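PDB 3LET: protein adenylyltransferase VopS from Vibrio parahaemolyticus, which transfers AMP from ATP onto a threonine of the host GTPases RhoA, Rac and Cdc42, blocking their downstream signalling and actin assembly in infected cells. Local coordinates for residues V24-M29 against A65-T70; E71-T76 against A122-E127; E139-T144 against N308-I313; D224-N229 against G233-S238. One frame throughout, in Å; residues are numbered along the deposited sequence.

Contact 1: V24-M29 against A65-T70; sequences VEHGQM and AERAMT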
loop_
_atom_site.group_PDB
_atom_site.type_symbol
_atom_site.label_atom_id
_atom_site.label_comp_id
_atom_site.label_asym_id
_atom_site.label_seq_id
_atom_site.Cartn_x
_atom_site.Cartn_y
_atom_site.Cartn_z
ATOM N N VAL A 24 11.508 -24.174 9.233
ATOM C CA VAL A 24 11.515 -25.413 9.999
ATOM C C VAL A 24 12.536 -26.395 9.414
ATOM O O VAL A 24 13.402 -26.897 10.128
ATOM C CB VAL A 24 10.110 -26.041 10.031
ATOM C CG1 VAL A 24 10.161 -27.454 10.614
ATOM C CG2 VAL A 24 9.130 -25.118 10.813
ATOM N N GLU A 25 12.458 -26.651 8.112
ATOM C CA GLU A 25 13.424 -27.559 7.485
ATOM C C GLU A 25 14.833 -26.980 7.534
ATOM O O GLU A 25 15.797 -27.710 7.757
ATOM C CB GLU A 25 13.048 -27.847 6.026
ATOM C CG GLU A 25 11.771 -28.653 5.852
ATOM C CD GLU A 25 10.509 -27.805 5.949
ATOM O OE1 GLU A 25 10.579 -26.586 5.680
ATOM O OE2 GLU A 25 9.439 -28.365 6.280
ATOM N N HIS A 26 14.957 -25.675 7.305
ATOM C CA HIS A 26 16.255 -24.988 7.416
ATOM C C HIS A 26 16.891 -25.177 8.803
ATOM O O HIS A 26 18.061 -25.543 8.921
ATOM C CB HIS A 26 16.075 -23.491 7.123
ATOM C CG HIS A 26 17.356 -22.722 7.052
ATOM N ND1 HIS A 26 17.471 -21.540 6.349
ATOM C CD2 HIS A 26 18.576 -22.955 7.592
ATOM C CE1 HIS A 26 18.704 -21.077 6.460
ATOM N NE2 HIS A 26 19.397 -21.921 7.207
ATOM N N GLY A 27 16.127 -24.905 9.855
ATOM C CA GLY A 27 16.588 -25.110 11.213
ATOM C C GLY A 27 16.914 -26.575 11.463
ATOM O O GLY A 27 17.957 -26.890 12.033
ATOM N N GLN A 28 16.027 -27.473 11.042
ATOM C CA GLN A 28 16.266 -28.905 11.215
ATOM C C GLN A 28 17.629 -29.267 10.662
ATOM O O GLN A 28 18.368 -30.046 11.271
ATOM C CB GLN A 28 15.207 -29.730 10.480
ATOM C CG GLN A 28 13.849 -29.819 11.168
ATOM C CD GLN A 28 12.865 -30.578 10.307
ATOM O OE1 GLN A 28 13.124 -30.816 9.130
ATOM N NE2 GLN A 28 11.746 -30.965 10.877
ATOM N N MET A 29 17.959 -28.706 9.503
ATOM C CA MET A 29 19.220 -29.019 8.842
ATOM C C MET A 29 20.411 -28.371 9.550
ATOM O O MET A 29 21.426 -29.020 9.778
ATOM C CB MET A 29 19.179 -28.576 7.376
ATOM C CG MET A 29 18.202 -29.376 6.523
ATOM S SD MET A 29 18.170 -28.883 4.788
ATOM C CE MET A 29 19.815 -29.351 4.254
ATOM N N ALA A 65 16.845 -16.544 11.546
ATOM C CA ALA A 65 16.019 -15.878 12.551
ATOM C C ALA A 65 14.938 -15.051 11.873
ATOM O O ALA A 65 13.777 -15.035 12.296
ATOM C CB ALA A 65 16.865 -15.001 13.478
ATOM N N GLU A 66 15.330 -14.341 10.822
ATOM C CA GLU A 66 14.374 -13.523 10.097
ATOM C C GLU A 66 13.287 -14.399 9.467
ATOM O O GLU A 66 12.094 -14.077 9.552
ATOM C CB GLU A 66 15.125 -12.717 9.036
ATOM C CG GLU A 66 14.236 -11.857 8.190
ATOM C CD GLU A 66 15.033 -11.124 7.127
ATOM O OE1 GLU A 66 15.972 -10.393 7.497
ATOM O OE2 GLU A 66 14.720 -11.294 5.933
ATOM N N ARG A 67 13.671 -15.490 8.819
ATOM C CA ARG A 67 12.667 -16.391 8.228
ATOM C C ARG A 67 11.698 -16.922 9.283
ATOM O O ARG A 67 10.475 -16.973 9.050
ATOM C CB ARG A 67 13.319 -17.600 7.539
ATOM C CG ARG A 67 14.124 -17.300 6.300
ATOM C CD ARG A 67 14.672 -18.603 5.702
ATOM N NE ARG A 67 13.636 -19.373 5.019
ATOM C CZ ARG A 67 13.833 -20.559 4.442
ATOM N NH1 ARG A 67 15.019 -21.143 4.478
ATOM N NH2 ARG A 67 12.836 -21.171 3.830
ATOM N N ALA A 68 12.227 -17.342 10.439
ATOM C CA ALA A 68 11.372 -17.990 11.444
ATOM C C ALA A 68 10.458 -16.954 12.104
ATOM O O ALA A 68 9.259 -17.205 12.324
ATOM C CB ALA A 68 12.218 -18.707 12.539
ATOM N N MET A 69 11.007 -15.784 12.412
ATOM C CA MET A 69 10.168 -14.687 12.942
ATOM C C MET A 69 9.061 -14.285 11.985
ATOM O O MET A 69 7.904 -14.051 12.399
ATOM C CB MET A 69 11.031 -13.483 13.214
ATOM C CG MET A 69 11.986 -13.847 14.307
ATOM S SD MET A 69 11.209 -13.333 15.781
ATOM C CE MET A 69 12.199 -11.843 15.866
ATOM N N THR A 70 9.400 -14.220 10.709
ATOM C CA THR A 70 8.400 -13.856 9.696
ATOM C C THR A 70 7.277 -14.878 9.676
ATOM O O THR A 70 6.091 -14.521 9.671
ATOM C CB THR A 70 9.031 -13.789 8.296
ATOM O OG1 THR A 70 10.020 -12.764 8.290
ATOM C CG2 THR A 70 7.959 -13.450 7.209
#
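The side chains of His26 and Arg67 cross at about a right angle between two helices, 23-30 and 58-75, in an all-helical part of the VopS N-terminal domain. The approach is edge to edge and not a stack: Arg67 NH1 lies at the rim of the imidazole, near its plane, while the ring and guanidinium planes are turned 58° from each other. Arg67 NH1 donates to His26 ND1 over 3.1 Å, but the N-H...acceptor angle is only 131°, so the bond is weak. The imidazole is held more firmly at its other nitrogen, where NE2 is hydrogen-bonded to Glu60, a residue of the same helix as Arg67. With ND1 accepting, a proton on NE2 directed at Glu60 is the likely arrangement. A bend at chi3 (75°) turns the arginine head out of the line of its chain and up to the ring edge, and its NH2 is hydrogen-bonded to the backbone oxygen of Thr20. The carboxylate of Glu25 carries an opposite charge nearby, but Glu25 OE1 stays 6.2 Å from Arg67 NH2, too far for a salt bridge. Leu49, which by similarity belongs to the ATP site, has its side chain about 10 Å from that of His26. Arg67 NH1 also comes within 3.7 Å of His26 CB, so it lies beside the root of the imidazole.

Contact 2: E71-T76 against A122-E127; sequences EVMLET and AVFDME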
loop_
_atom_site.group_PDB
_atom_site.type_symbol
_atom_site.label_atom_id
_atom_site.label_comp_id
_atom_site.label_asym_id
_atom_site.label_seq_id
_atom_site.Cartn_x
_atom_site.Cartn_y
_atom_site.Cartn_z
ATOM N N GLU A 71 7.636 -16.156 9.634
ATOM C CA GLU A 71 6.634 -17.238 9.640
ATOM C C GLU A 71 5.768 -17.186 10.894
ATOM O O GLU A 71 4.562 -17.313 10.809
ATOM C CB GLU A 71 7.306 -18.613 9.544
ATOM C CG GLU A 71 7.892 -18.817 8.141
ATOM C CD GLU A 71 8.817 -20.004 8.065
ATOM O OE1 GLU A 71 8.768 -20.846 8.969
ATOM O OE2 GLU A 71 9.580 -20.080 7.086
ATOM N N VAL A 72 6.370 -16.980 12.058
ATOM C CA VAL A 72 5.557 -16.877 13.273
ATOM C C VAL A 72 4.590 -15.705 13.109
ATOM O O VAL A 72 3.402 -15.815 13.425
ATOM C CB VAL A 72 6.409 -16.657 14.529
ATOM C CG1 VAL A 72 5.513 -16.328 15.724
ATOM C CG2 VAL A 72 7.229 -17.915 14.817
ATOM N N MET A 73 5.107 -14.579 12.641
ATOM C CA MET A 73 4.284 -13.364 12.599
ATOM C C MET A 73 3.098 -13.538 11.632
ATOM O O MET A 73 2.011 -13.026 11.871
ATOM C CB MET A 73 5.125 -12.152 12.181
ATOM C CG MET A 73 6.001 -11.574 13.298
ATOM S SD MET A 73 5.169 -11.370 14.903
ATOM C CE MET A 73 3.949 -10.122 14.542
ATOM N N LEU A 74 3.303 -14.237 10.525
ATOM C CA LEU A 74 2.205 -14.414 9.569
ATOM C C LEU A 74 1.083 -15.290 10.141
ATOM O O LEU A 74 -0.061 -15.240 9.659
ATOM C CB LEU A 74 2.743 -15.034 8.262
ATOM C CG LEU A 74 3.635 -14.098 7.446
ATOM C CD1 LEU A 74 4.426 -14.899 6.393
ATOM C CD2 LEU A 74 2.787 -12.990 6.756
ATOM N N GLU A 75 1.385 -16.121 11.148
ATOM C CA GLU A 75 0.329 -16.946 11.726
ATOM C C GLU A 75 -0.336 -16.321 12.967
ATOM O O GLU A 75 -1.248 -16.920 13.534
ATOM C CB GLU A 75 0.856 -18.339 12.073
ATOM C CG GLU A 75 1.333 -19.120 10.862
ATOM C CD GLU A 75 0.291 -19.182 9.749
ATOM O OE1 GLU A 75 -0.877 -19.518 10.048
ATOM O OE2 GLU A 75 0.639 -18.894 8.578
ATOM N N THR A 76 0.123 -15.154 13.409
ATOM C CA THR A 76 -0.523 -14.503 14.574
ATOM C C THR A 76 -1.902 -13.982 14.177
ATOM O O THR A 76 -2.202 -13.824 12.983
ATOM C CB THR A 76 0.297 -13.312 15.117
ATOM O OG1 THR A 76 0.445 -12.322 14.100
ATOM C CG2 THR A 76 1.706 -13.768 15.579
ATOM N N ALA A 122 1.922 -6.025 18.439
ATOM C CA ALA A 122 1.374 -4.689 18.687
ATOM C C ALA A 122 1.604 -3.771 17.476
ATOM O O ALA A 122 0.738 -2.968 17.129
ATOM C CB ALA A 122 1.972 -4.078 19.980
ATOM N N VAL A 123 2.755 -3.894 16.809
ATOM C CA VAL A 123 3.012 -3.089 15.616
ATOM C C VAL A 123 1.974 -3.442 14.546
ATOM O O VAL A 123 1.371 -2.560 13.972
ATOM C CB VAL A 123 4.442 -3.307 15.062
ATOM C CG1 VAL A 123 4.595 -2.669 13.668
ATOM C CG2 VAL A 123 5.488 -2.747 16.045
ATOM N N PHE A 124 1.747 -4.729 14.315
ATOM C CA PHE A 124 0.743 -5.188 13.320
ATOM C C PHE A 124 -0.654 -4.697 13.703
ATOM O O PHE A 124 -1.430 -4.255 12.836
ATOM C CB PHE A 124 0.686 -6.730 13.269
ATOM C CG PHE A 124 1.682 -7.380 12.331
ATOM C CD1 PHE A 124 2.740 -6.675 11.788
ATOM C CD2 PHE A 124 1.548 -8.725 12.010
ATOM C CE1 PHE A 124 3.640 -7.280 10.948
ATOM C CE2 PHE A 124 2.464 -9.345 11.176
ATOM C CZ PHE A 124 3.516 -8.614 10.651
ATOM N N ASP A 125 -1.005 -4.786 14.995
ATOM C CA ASP A 125 -2.348 -4.363 15.440
ATOM C C ASP A 125 -2.567 -2.877 15.124
ATOM O O ASP A 125 -3.700 -2.444 14.794
ATOM C CB ASP A 125 -2.498 -4.535 16.960
ATOM C CG ASP A 125 -2.911 -5.958 17.394
ATOM O OD1 ASP A 125 -3.495 -6.718 16.604
ATOM O OD2 ASP A 125 -2.680 -6.299 18.578
ATOM N N MET A 126 -1.521 -2.071 15.293
ATOM C CA MET A 126 -1.618 -0.623 15.007
ATOM C C MET A 126 -1.836 -0.441 13.518
ATOM O O MET A 126 -2.686 0.357 13.098
ATOM C CB MET A 126 -0.346 0.130 15.427
ATOM C CG MET A 126 -0.110 0.163 16.938
ATOM S SD MET A 126 -1.396 1.080 17.782
ATOM C CE MET A 126 -1.227 2.699 17.029
ATOM N N GLU A 127 -1.108 -1.203 12.724
ATOM C CA GLU A 127 -1.263 -1.076 11.270
ATOM C C GLU A 127 -2.684 -1.471 10.881
ATOM O O GLU A 127 -3.352 -0.758 10.127
ATOM C CB GLU A 127 -0.251 -1.947 10.540
ATOM C CG GLU A 127 -0.358 -1.868 9.002
ATOM C CD GLU A 127 0.090 -0.517 8.409
ATOM O OE1 GLU A 127 0.461 0.399 9.167
ATOM O OE2 GLU A 127 0.072 -0.380 7.156
#
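Met73 O, at the C-terminal part of helix 58-75, is gripped twice by Thr76, beside a CH-pi and Met-aromatic contact between Met73 and the Phe124 ring of helix 113-139. The hydroxyl supplies the shorter bond, with Thr76 OG1 donating to Met73 O over 2.8 Å from a position tilted 20° from the carbonyl plane, and the backbone N of Thr76 adds a second. The same OG1 is hydrogen-bonded to the backbone N of Gly79, which makes Thr76 the N-cap of helix 77-86. One hydroxyl therefore links a carbonyl near the end of helix 58-75 to the N-H of Gly79 in helix 77-86.

Across the interface the methyl comes closer than the sulfur. Met73 CE sits over one face of the Phe124 ring, 4.0 Å from its centroid and 21° off the ring normal, shifted toward the CD2-CE2 side. The sulfur stands farther off, with Met73 SD 5.4 Å from the Phe124 centroid, so the methyl carries the close contact. Bends at chi2 and at chi3 (-66°) fold the methionine back and lay its methyl over the ring. Its base takes part as well, since Met73 CB lies 4.0 Å from Phe124 CE2.

Ser78 and Leu82 of helix 77-86 also touch the phenylalanine, while Met120 and Gln121 pack on Met73, giving a buried junction of three helices. Phe124 CE2 comes within 3.8 Å of Met73 O, beside the carbonyl that Thr76 holds.

Contact 3: E139-T144 against N308-I313; sequences EGLAST and NSLHGI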
loop_
_atom_site.group_PDB
_atom_site.type_symbol
_atom_site.label_atom_id
_atom_site.label_comp_id
_atom_site.label_asym_id
_atom_site.label_seq_id
_atom_site.Cartn_x
_atom_site.Cartn_y
_atom_site.Cartn_z
ATOM N N GLU A 139 -14.813 2.865 1.929
ATOM C CA GLU A 139 -15.880 1.951 1.527
ATOM C C GLU A 139 -17.263 2.510 1.921
ATOM O O GLU A 139 -18.263 2.188 1.290
ATOM C CB GLU A 139 -15.639 0.552 2.102
ATOM C CG GLU A 139 -14.365 -0.081 1.521
ATOM C CD GLU A 139 -14.185 -1.563 1.863
ATOM O OE1 GLU A 139 -15.014 -2.129 2.608
ATOM O OE2 GLU A 139 -13.202 -2.164 1.374
ATOM N N GLY A 140 -17.295 3.385 2.920
ATOM C CA GLY A 140 -18.508 4.117 3.274
ATOM C C GLY A 140 -19.080 4.968 2.137
ATOM O O GLY A 140 -20.273 5.289 2.164
ATOM N N LEU A 141 -18.254 5.357 1.153
ATOM C CA LEU A 141 -18.717 6.210 0.059
ATOM C C LEU A 141 -19.693 5.435 -0.834
ATOM O O LEU A 141 -20.583 6.004 -1.450
ATOM C CB LEU A 141 -17.535 6.723 -0.784
ATOM C CG LEU A 141 -16.479 7.567 -0.076
ATOM C CD1 LEU A 141 -15.272 7.809 -0.996
ATOM C CD2 LEU A 141 -17.091 8.888 0.378
ATOM N N ALA A 142 -19.520 4.125 -0.896
ATOM C CA ALA A 142 -20.412 3.285 -1.686
ATOM C C ALA A 142 -21.865 3.350 -1.198
ATOM O O ALA A 142 -22.778 2.938 -1.917
ATOM C CB ALA A 142 -19.905 1.846 -1.689
ATOM N N SER A 143 -22.082 3.893 0.000
ATOM C CA SER A 143 -23.438 4.040 0.552
ATOM C C SER A 143 -23.810 5.481 0.827
ATOM O O SER A 143 -24.685 5.752 1.648
ATOM C CB SER A 143 -23.561 3.290 1.884
ATOM O OG SER A 143 -23.124 1.955 1.768
ATOM N N THR A 144 -23.136 6.415 0.169
ATOM C CA THR A 144 -23.437 7.829 0.345
ATOM C C THR A 144 -23.909 8.363 -0.997
ATOM O O THR A 144 -23.507 7.825 -2.027
ATOM C CB THR A 144 -22.174 8.580 0.790
ATOM O OG1 THR A 144 -21.618 7.923 1.936
ATOM C CG2 THR A 144 -22.487 10.008 1.147
ATOM N N ASN A 308 -11.927 16.763 -0.140
ATOM C CA ASN A 308 -11.703 16.463 1.263
ATOM C C ASN A 308 -12.707 15.449 1.788
ATOM O O ASN A 308 -12.338 14.542 2.527
ATOM C CB ASN A 308 -11.718 17.739 2.101
ATOM C CG ASN A 308 -10.523 18.619 1.812
ATOM O OD1 ASN A 308 -9.460 18.124 1.437
ATOM N ND2 ASN A 308 -10.693 19.926 1.961
ATOM N N SER A 309 -13.963 15.578 1.383
ATOM C CA SER A 309 -14.985 14.585 1.717
ATOM C C SER A 309 -14.705 13.202 1.166
ATOM O O SER A 309 -15.088 12.207 1.779
ATOM C CB SER A 309 -16.345 15.012 1.175
ATOM O OG SER A 309 -16.926 15.946 2.039
ATOM N N LEU A 310 -14.076 13.128 -0.002
ATOM C CA LEU A 310 -13.803 11.821 -0.607
ATOM C C LEU A 310 -12.644 11.124 0.076
ATOM O O LEU A 310 -12.763 9.956 0.464
ATOM C CB LEU A 310 -13.502 11.956 -2.122
ATOM C CG LEU A 310 -14.738 12.350 -2.931
ATOM C CD1 LEU A 310 -14.298 12.811 -4.320
ATOM C CD2 LEU A 310 -15.764 11.211 -3.046
ATOM N N HIS A 311 -11.513 11.804 0.210
ATOM C CA HIS A 311 -10.334 11.057 0.690
ATOM C C HIS A 311 -10.313 10.997 2.211
ATOM O O HIS A 311 -9.722 10.093 2.781
ATOM C CB HIS A 311 -9.009 11.591 0.127
ATOM C CG HIS A 311 -8.760 13.053 0.354
ATOM N ND1 HIS A 311 -8.675 13.612 1.606
ATOM C CD2 HIS A 311 -8.476 14.049 -0.523
ATOM C CE1 HIS A 311 -8.392 14.901 1.496
ATOM N NE2 HIS A 311 -8.266 15.191 0.214
ATOM N N GLY A 312 -11.004 11.930 2.850
ATOM C CA GLY A 312 -11.176 11.906 4.299
ATOM C C GLY A 312 -9.947 12.193 5.140
ATOM O O GLY A 312 -9.965 11.995 6.356
ATOM N N ILE A 313 -8.872 12.638 4.502
ATOM C CA ILE A 313 -7.624 12.900 5.195
ATOM C C ILE A 313 -7.720 14.253 5.886
ATOM O O ILE A 313 -8.108 15.233 5.273
ATOM C CB ILE A 313 -6.432 12.911 4.222
ATOM C CG1 ILE A 313 -6.378 11.599 3.424
ATOM C CG2 ILE A 313 -5.135 13.151 4.975
ATOM C CD1 ILE A 313 -6.446 10.347 4.298
#
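This is a small, buried apolar contact in which Leu141, from the turn that follows helix 113-139, presses on Leu310 near the end of helix 304-311. It joins the VopS N-terminal family region to the Fido region, far apart in sequence. The evidence is one pair of leucines: the two side chains cross at about a right angle, and Leu141 CD1 stands 4.0 Å from Leu310 CD2. The same methyl comes even closer to the backbone, with Leu141 CD1 3.6 Å from Leu310 O, while the other branch, Leu141 CD2, lies 4.1 Å from Ser309 O. Leu141 thus straddles two successive carbonyls at the helix end, and His137 NE2 of helix 113-139 is hydrogen-bonded to Leu310 O and more weakly to Ser309 O.

Both backbones are braced locally. Gly140 O accepts from the backbone N of Ser143 and, on the opposite face of its plane, from Thr144 OG1 at 3.0 Å. Past Leu310 the chain leaves the helix at Gly312 with positive phi, and Ile313 N donates to His311 ND1 at 163°, in the imidazole plane.

The leucine pair is roofed by helix 260-274: Ala269 touches Leu141, whereas Lys265 and Phe268 touch Leu310. Tyr151 of a nearby loop packs on Leu141 as well, and helix 238-255 reaches the turn through Phe252, which lies on Glu139 and Ala142.

Contact 4: D224-N229 against G233-S238; sequences DYRGPN and GTLPSS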
loop_
_atom_site.group_PDB
_atom_site.type_symbol
_atom_site.label_atom_id
_atom_site.label_comp_id
_atom_site.label_asym_id
_atom_site.label_seq_id
_atom_site.Cartn_x
_atom_site.Cartn_y
_atom_site.Cartn_z
ATOM N N ASP A 224 11.007 4.607 -1.125
ATOM C CA ASP A 224 11.466 4.142 0.179
ATOM C C ASP A 224 10.348 3.606 1.094
ATOM O O ASP A 224 9.256 4.146 1.146
ATOM C CB ASP A 224 12.206 5.274 0.891
ATOM C CG ASP A 224 13.076 4.776 2.025
ATOM O OD1 ASP A 224 13.246 3.541 2.147
ATOM O OD2 ASP A 224 13.596 5.616 2.791
ATOM N N TYR A 225 10.652 2.540 1.820
ATOM C CA TYR A 225 9.715 1.947 2.782
ATOM C C TYR A 225 9.353 2.897 3.914
ATOM O O TYR A 225 10.223 3.510 4.532
ATOM C CB TYR A 225 10.348 0.699 3.384
ATOM C CG TYR A 225 9.598 0.083 4.550
ATOM C CD1 TYR A 225 8.420 -0.613 4.342
ATOM C CD2 TYR A 225 10.091 0.176 5.844
ATOM C CE1 TYR A 225 7.753 -1.196 5.392
ATOM C CE2 TYR A 225 9.431 -0.407 6.910
ATOM C CZ TYR A 225 8.258 -1.095 6.674
ATOM O OH TYR A 225 7.577 -1.705 7.693
ATOM N N ARG A 226 8.060 3.016 4.183
ATOM C CA ARG A 226 7.590 3.672 5.397
ATOM C C ARG A 226 6.842 2.630 6.221
ATOM O O ARG A 226 5.924 2.009 5.711
ATOM C CB ARG A 226 6.643 4.825 5.068
ATOM C CG ARG A 226 6.184 5.570 6.319
ATOM C CD ARG A 226 5.131 6.621 6.025
ATOM N NE ARG A 226 3.898 6.049 5.489
ATOM C CZ ARG A 226 3.554 6.114 4.209
ATOM N NH1 ARG A 226 4.344 6.748 3.344
ATOM N NH2 ARG A 226 2.419 5.581 3.789
ATOM N N GLY A 227 7.246 2.400 7.462
ATOM C CA GLY A 227 6.625 1.360 8.280
ATOM C C GLY A 227 5.371 1.848 9.005
ATOM O O GLY A 227 5.045 3.018 8.936
ATOM N N PRO A 228 4.668 0.944 9.705
ATOM C CA PRO A 228 3.500 1.313 10.517
ATOM C C PRO A 228 3.805 2.441 11.495
ATOM O O PRO A 228 4.913 2.494 12.042
ATOM C CB PRO A 228 3.196 0.033 11.302
ATOM C CG PRO A 228 3.720 -1.084 10.388
ATOM C CD PRO A 228 4.986 -0.503 9.807
ATOM N N ASN A 229 2.837 3.325 11.726
ATOM C CA ASN A 229 3.048 4.422 12.664
ATOM C C ASN A 229 2.552 3.953 14.018
ATOM O O ASN A 229 1.386 3.610 14.164
ATOM C CB ASN A 229 2.314 5.701 12.221
ATOM C CG ASN A 229 2.708 6.908 13.054
ATOM O OD1 ASN A 229 2.620 6.878 14.282
ATOM N ND2 ASN A 229 3.155 7.974 12.392
ATOM N N GLY A 233 0.483 8.688 15.059
ATOM C CA GLY A 233 0.042 8.972 13.697
ATOM C C GLY A 233 -0.880 7.889 13.175
ATOM O O GLY A 233 -0.952 6.806 13.741
ATOM N N THR A 234 -1.599 8.174 12.098
ATOM C CA THR A 234 -2.513 7.181 11.529
ATOM C C THR A 234 -2.161 6.805 10.078
ATOM O O THR A 234 -2.867 6.002 9.469
ATOM C CB THR A 234 -3.987 7.654 11.585
ATOM O OG1 THR A 234 -4.094 8.936 10.963
ATOM C CG2 THR A 234 -4.474 7.750 13.028
ATOM N N LEU A 235 -1.077 7.362 9.539
ATOM C CA LEU A 235 -0.649 7.056 8.167
ATOM C C LEU A 235 -0.371 5.560 8.029
ATOM O O LEU A 235 0.410 5.032 8.819
ATOM C CB LEU A 235 0.664 7.766 7.849
ATOM C CG LEU A 235 0.746 8.876 6.802
ATOM C CD1 LEU A 235 2.218 9.097 6.453
ATOM C CD2 LEU A 235 -0.048 8.549 5.558
ATOM N N PRO A 236 -0.979 4.888 7.030
ATOM C CA PRO A 236 -0.639 3.495 6.705
ATOM C C PRO A 236 0.847 3.345 6.389
ATOM O O PRO A 236 1.461 4.315 5.949
ATOM C CB PRO A 236 -1.454 3.226 5.446
ATOM C CG PRO A 236 -2.608 4.156 5.552
ATOM C CD PRO A 236 -2.061 5.392 6.164
ATOM N N SER A 237 1.424 2.167 6.608
ATOM C CA SER A 237 2.771 1.911 6.118
ATOM C C SER A 237 2.698 2.044 4.604
ATOM O O SER A 237 1.613 2.015 4.014
ATOM C CB SER A 237 3.233 0.492 6.480
ATOM O OG SER A 237 2.376 -0.492 5.905
ATOM N N SER A 238 3.847 2.156 3.952
ATOM C CA SER A 238 3.840 2.263 2.512
ATOM C C SER A 238 3.271 0.981 1.930
ATOM O O SER A 238 2.459 1.008 0.991
ATOM C CB SER A 238 5.247 2.532 1.962
ATOM O OG SER A 238 6.196 1.598 2.443
HETATM O O HOH W 1 3.395 5.141 8.571
HETATM O O HOH W 2 0.331 2.797 10.307
HETATM O O HOH W 3 0.036 5.325 16.006
#
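Gly227 and Ser237 pass with their CA atoms 4.5 Å apart as two irregular segments run roughly antiparallel, 148° between their directions, in a hairpin-like loop consistent with the flap of Fic enzymes. Arg226 N donates to Ser238 OG over 2.9 Å, nearly straight at 169°, and Ser238 N returns a bond to Arg226 O. The hydroxyl reaches that N because it sits between its own backbone N and carbonyl carbon (chi1 52°).

The guanidinium then clasps one atom side-on: Arg226 NE at 3.0 Å and Arg226 NH2 at 2.7 Å both hold Pro236 O near the guanidinium plane. Leu235 CD1 covers one face, 3.6 Å from Arg226 NE, and Ser238 N lies over the opposite one. Farther along, Asn229 OD1 takes a weak bond from Gly233 N besides one from Ser231 N, and water 2 bridges Asn229 N to Leu235 O. Asn281, an ATP-binding residue by similarity, has its side chain about 7 Å from that of Arg226.

Ser237 N-caps helix 238-255 through Gly240 N and bonds Glu127 of helix 113-139, while Tyr225 makes a cation-pi contact with Arg97 of helix 88-102.

How the contacts relate
Following the chain from the N terminus, contact 1 closes a loop of 35 residues by returning helix 58-75 to helix 23-30. Contact 2 starts directly afterwards on the same helix and closes the next loop against helix 113-139, so the two stand in series with centres about 17 Å apart. Contact 3 spans the largest interval, from the end of helix 113-139 to helix 304-311, and contact 4, a short hairpin-like closure, falls within that interval. Contacts 2 and 4 touch where Val123 CG1 packs 3.7 Å from Pro228 CG, tying the N-terminal helices to the Fic loop. Contacts 1 and 3 lie on opposite sides of the chain's centre.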